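Local coordinates for protein tyrocidine synthetase 3 (Brevibacillus brevis, PDB 2JGP) that probably condenses aminoacyl and peptidyl groups carried on phosphopantetheine arms, forming peptide bonds during nonribosomal synthesis of the antibiotic tyrocidine, at residues E167-A172 with E197-I202. Residues are numbered along the deposited sequence; the frame is centred on the assembly and turned at random.
Sequences EDVPFA and EVAPLI
Val169 and Pro200, whose CA atoms, 6.4 Å apart, are the nearest pair of CA atoms across the contact, meet at its middle. The two methyls of Val169 divide the work: CG2 lies against the proline ring, 3.9 Å from Pro200 CD and nearly as close to its CB, while CG1 meets Ala199 CB at 3.9 Å. This division follows from the valine torsion (chi1 -59°), which sets CG1 anti to the carbonyl carbon and CG2 between that carbon and the backbone N. Next along the chain, Pro170 O lies 3.1 Å from Pro200 CD, a tight approach of a carbonyl oxygen to a ring methylene, and also comes near Pro200 CG. Phe171, with CG anti to its backbone N (chi1 176°), brings the edge of its ring across: CD1 is 4.3 Å from Pro200 CG, and CE1 lies 4.1 Å from the carbonyl O of Ile202. In the condensation domain, the contact joins the loop linking strands 160-165 and 174-177 to the loop that leads into strand 202-210, the parallel neighbour of 174-177 in the five-stranded sheet. A cis peptide bond between Ala199 and Pro200 shapes the second loop, and Leu201 then forms the centre of an inverse gamma turn, with a weak backbone hydrogen bond from Ile202 N to Pro200 O. Farther out, Ile144 of helix 133-146 touches both Val169 and Phe171, Phe140 of that helix also packs on Phe171, and Leu201 is tied by backbone hydrogen bonding to His221.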
ATOM      1  N   GLU A 167      12.662 -20.107 -17.331  1.00 63.24           N
ATOM      2  CA  GLU A 167      13.141 -19.642 -18.633  1.00 63.96           C
ATOM      3  C   GLU A 167      12.022 -19.186 -19.587  1.00 63.78           C
ATOM      4  O   GLU A 167      11.951 -18.009 -19.959  1.00 63.77           O
ATOM      5  CB  GLU A 167      13.960 -20.769 -19.313  1.00 64.46           C
ATOM      6  CG  GLU A 167      14.375 -21.986 -18.415  1.00 66.47           C
ATOM      7  CD  GLU A 167      13.199 -22.872 -17.945  1.00 68.38           C
ATOM      8  OE1 GLU A 167      12.276 -23.155 -18.742  1.00 69.22           O
ATOM      9  OE2 GLU A 167      13.209 -23.292 -16.766  1.00 69.94           O
ATOM     10  N   ASP A 168      11.178 -20.138 -19.982  1.00 63.48           N
ATOM     11  CA  ASP A 168      10.045 -19.915 -20.882  1.00 63.39           C
ATOM     12  C   ASP A 168       8.851 -20.661 -20.305  1.00 62.70           C
ATOM     13  O   ASP A 168       9.031 -21.656 -19.608  1.00 62.56           O
ATOM     14  CB  ASP A 168      10.330 -20.474 -22.278  1.00 63.69           C
ATOM     15  CG  ASP A 168      11.446 -19.738 -22.996  1.00 65.05           C
ATOM     16  OD1 ASP A 168      11.286 -18.533 -23.293  1.00 67.61           O
ATOM     17  OD2 ASP A 168      12.483 -20.373 -23.280  1.00 67.19           O
ATOM     18  N   VAL A 169       7.641 -20.191 -20.605  1.00 62.06           N
ATOM     19  CA  VAL A 169       6.414 -20.858 -20.151  1.00 61.40           C
ATOM     20  C   VAL A 169       5.350 -20.857 -21.249  1.00 61.20           C
ATOM     21  O   VAL A 169       5.325 -19.949 -22.086  1.00 61.09           O
ATOM     22  CB  VAL A 169       5.838 -20.169 -18.902  1.00 61.48           C
ATOM     23  CG1 VAL A 169       6.858 -20.181 -17.769  1.00 60.59           C
ATOM     24  CG2 VAL A 169       5.398 -18.732 -19.228  1.00 61.10           C
ATOM     25  N   PRO A 170       4.457 -21.865 -21.240  1.00 60.80           N
ATOM     26  CA  PRO A 170       3.398 -21.916 -22.246  1.00 60.56           C
ATOM     27  C   PRO A 170       2.258 -20.952 -21.923  1.00 60.19           C
ATOM     28  O   PRO A 170       1.859 -20.819 -20.763  1.00 59.84           O
ATOM     29  CB  PRO A 170       2.917 -23.368 -22.176  1.00 60.68           C
ATOM     30  CG  PRO A 170       3.173 -23.784 -20.780  1.00 60.70           C
ATOM     31  CD  PRO A 170       4.374 -22.996 -20.297  1.00 60.92           C
ATOM     32  N   PHE A 171       1.755 -20.269 -22.944  1.00 59.94           N
ATOM     33  CA  PHE A 171       0.604 -19.390 -22.784  1.00 59.74           C
ATOM     34  C   PHE A 171      -0.173 -19.299 -24.090  1.00 59.70           C
ATOM     35  O   PHE A 171       0.414 -19.100 -25.147  1.00 59.05           O
ATOM     36  CB  PHE A 171       1.040 -17.989 -22.340  1.00 59.67           C
ATOM     37  CG  PHE A 171      -0.096 -17.005 -22.246  1.00 59.47           C
ATOM     38  CD1 PHE A 171      -0.796 -16.845 -21.060  1.00 59.71           C
ATOM     39  CD2 PHE A 171      -0.471 -16.246 -23.351  1.00 60.24           C
ATOM     40  CE1 PHE A 171      -1.841 -15.944 -20.972  1.00 60.25           C
ATOM     41  CE2 PHE A 171      -1.525 -15.346 -23.271  1.00 59.74           C
ATOM     42  CZ  PHE A 171      -2.210 -15.196 -22.079  1.00 59.85           C
ATOM     43  N   ALA A 172      -1.491 -19.449 -23.999  1.00 59.75           N
ATOM     44  CA  ALA A 172      -2.381 -19.178 -25.119  1.00 59.79           C
ATOM     45  C   ALA A 172      -3.566 -18.345 -24.644  1.00 60.03           C
ATOM     46  O   ALA A 172      -4.094 -18.561 -23.545  1.00 59.65           O
ATOM     47  CB  ALA A 172      -2.864 -20.480 -25.756  1.00 59.95           C
ATOM     48  N   GLU A 197       2.126 -24.607  -8.617  1.00 60.13           N
ATOM     49  CA  GLU A 197       3.282 -25.313  -9.188  1.00 60.56           C
ATOM     50  C   GLU A 197       3.470 -25.065 -10.683  1.00 60.34           C
ATOM     51  O   GLU A 197       4.445 -25.544 -11.264  1.00 60.31           O
ATOM     52  CB  GLU A 197       3.140 -26.825  -8.987  1.00 61.05           C
ATOM     53  CG  GLU A 197       3.243 -27.283  -7.567  1.00 63.11           C
ATOM     54  CD  GLU A 197       3.445 -28.778  -7.477  1.00 65.59           C
ATOM     55  OE1 GLU A 197       4.336 -29.197  -6.718  1.00 69.53           O
ATOM     56  OE2 GLU A 197       2.727 -29.526  -8.179  1.00 66.99           O
ATOM     57  N   VAL A 198       2.550 -24.335 -11.304  1.00 60.09           N
ATOM     58  CA  VAL A 198       2.530 -24.189 -12.756  1.00 60.38           C
ATOM     59  C   VAL A 198       2.506 -22.722 -13.167  1.00 60.13           C
ATOM     60  O   VAL A 198       1.516 -22.021 -12.958  1.00 60.56           O
ATOM     61  CB  VAL A 198       1.317 -24.917 -13.368  1.00 60.65           C
ATOM     62  CG1 VAL A 198       1.235 -24.676 -14.882  1.00 61.38           C
ATOM     63  CG2 VAL A 198       1.387 -26.409 -13.066  1.00 60.99           C
ATOM     64  N   ALA A 199       3.614 -22.266 -13.742  1.00 59.46           N
ATOM     65  CA  ALA A 199       3.689 -20.949 -14.352  1.00 59.09           C
ATOM     66  C   ALA A 199       3.200 -21.062 -15.800  1.00 58.74           C
ATOM     67  O   ALA A 199       3.336 -22.121 -16.421  1.00 58.30           O
ATOM     68  CB  ALA A 199       5.122 -20.413 -14.298  1.00 58.88           C
ATOM     69  N   PRO A 200       2.604 -19.991 -16.340  1.00 58.52           N
ATOM     70  CA  PRO A 200       2.377 -18.679 -15.749  1.00 58.58           C
ATOM     71  C   PRO A 200       1.127 -18.635 -14.863  1.00 58.88           C
ATOM     72  O   PRO A 200       0.104 -19.256 -15.186  1.00 58.53           O
ATOM     73  CB  PRO A 200       2.183 -17.792 -16.973  1.00 58.54           C
ATOM     74  CG  PRO A 200       1.515 -18.684 -17.953  1.00 58.28           C
ATOM     75  CD  PRO A 200       2.072 -20.061 -17.713  1.00 58.46           C
ATOM     76  N   LEU A 201       1.207 -17.897 -13.763  1.00 59.06           N
ATOM     77  CA  LEU A 201       0.049 -17.690 -12.895  1.00 59.48           C
ATOM     78  C   LEU A 201      -0.782 -16.493 -13.367  1.00 59.93           C
ATOM     79  O   LEU A 201      -1.187 -15.639 -12.577  1.00 59.93           O
ATOM     80  CB  LEU A 201       0.493 -17.521 -11.443  1.00 59.50           C
ATOM     81  CG  LEU A 201       1.174 -18.777 -10.900  1.00 59.90           C
ATOM     82  CD1 LEU A 201       1.955 -18.477  -9.638  1.00 60.48           C
ATOM     83  CD2 LEU A 201       0.141 -19.884 -10.669  1.00 59.28           C
ATOM     84  N   ILE A 202      -1.028 -16.450 -14.672  1.00 60.37           N
ATOM     85  CA  ILE A 202      -1.909 -15.462 -15.272  1.00 60.61           C
ATOM     86  C   ILE A 202      -2.663 -16.173 -16.376  1.00 60.71           C
ATOM     87  O   ILE A 202      -2.100 -17.029 -17.069  1.00 60.51           O
ATOM     88  CB  ILE A 202      -1.132 -14.233 -15.818  1.00 60.67           C
ATOM     89  CG1 ILE A 202      -2.099 -13.195 -16.407  1.00 60.66           C
ATOM     90  CG2 ILE A 202      -0.105 -14.649 -16.865  1.00 60.64           C
ATOM     91  CD1 ILE A 202      -1.486 -11.808 -16.617  1.00 60.65           C
TER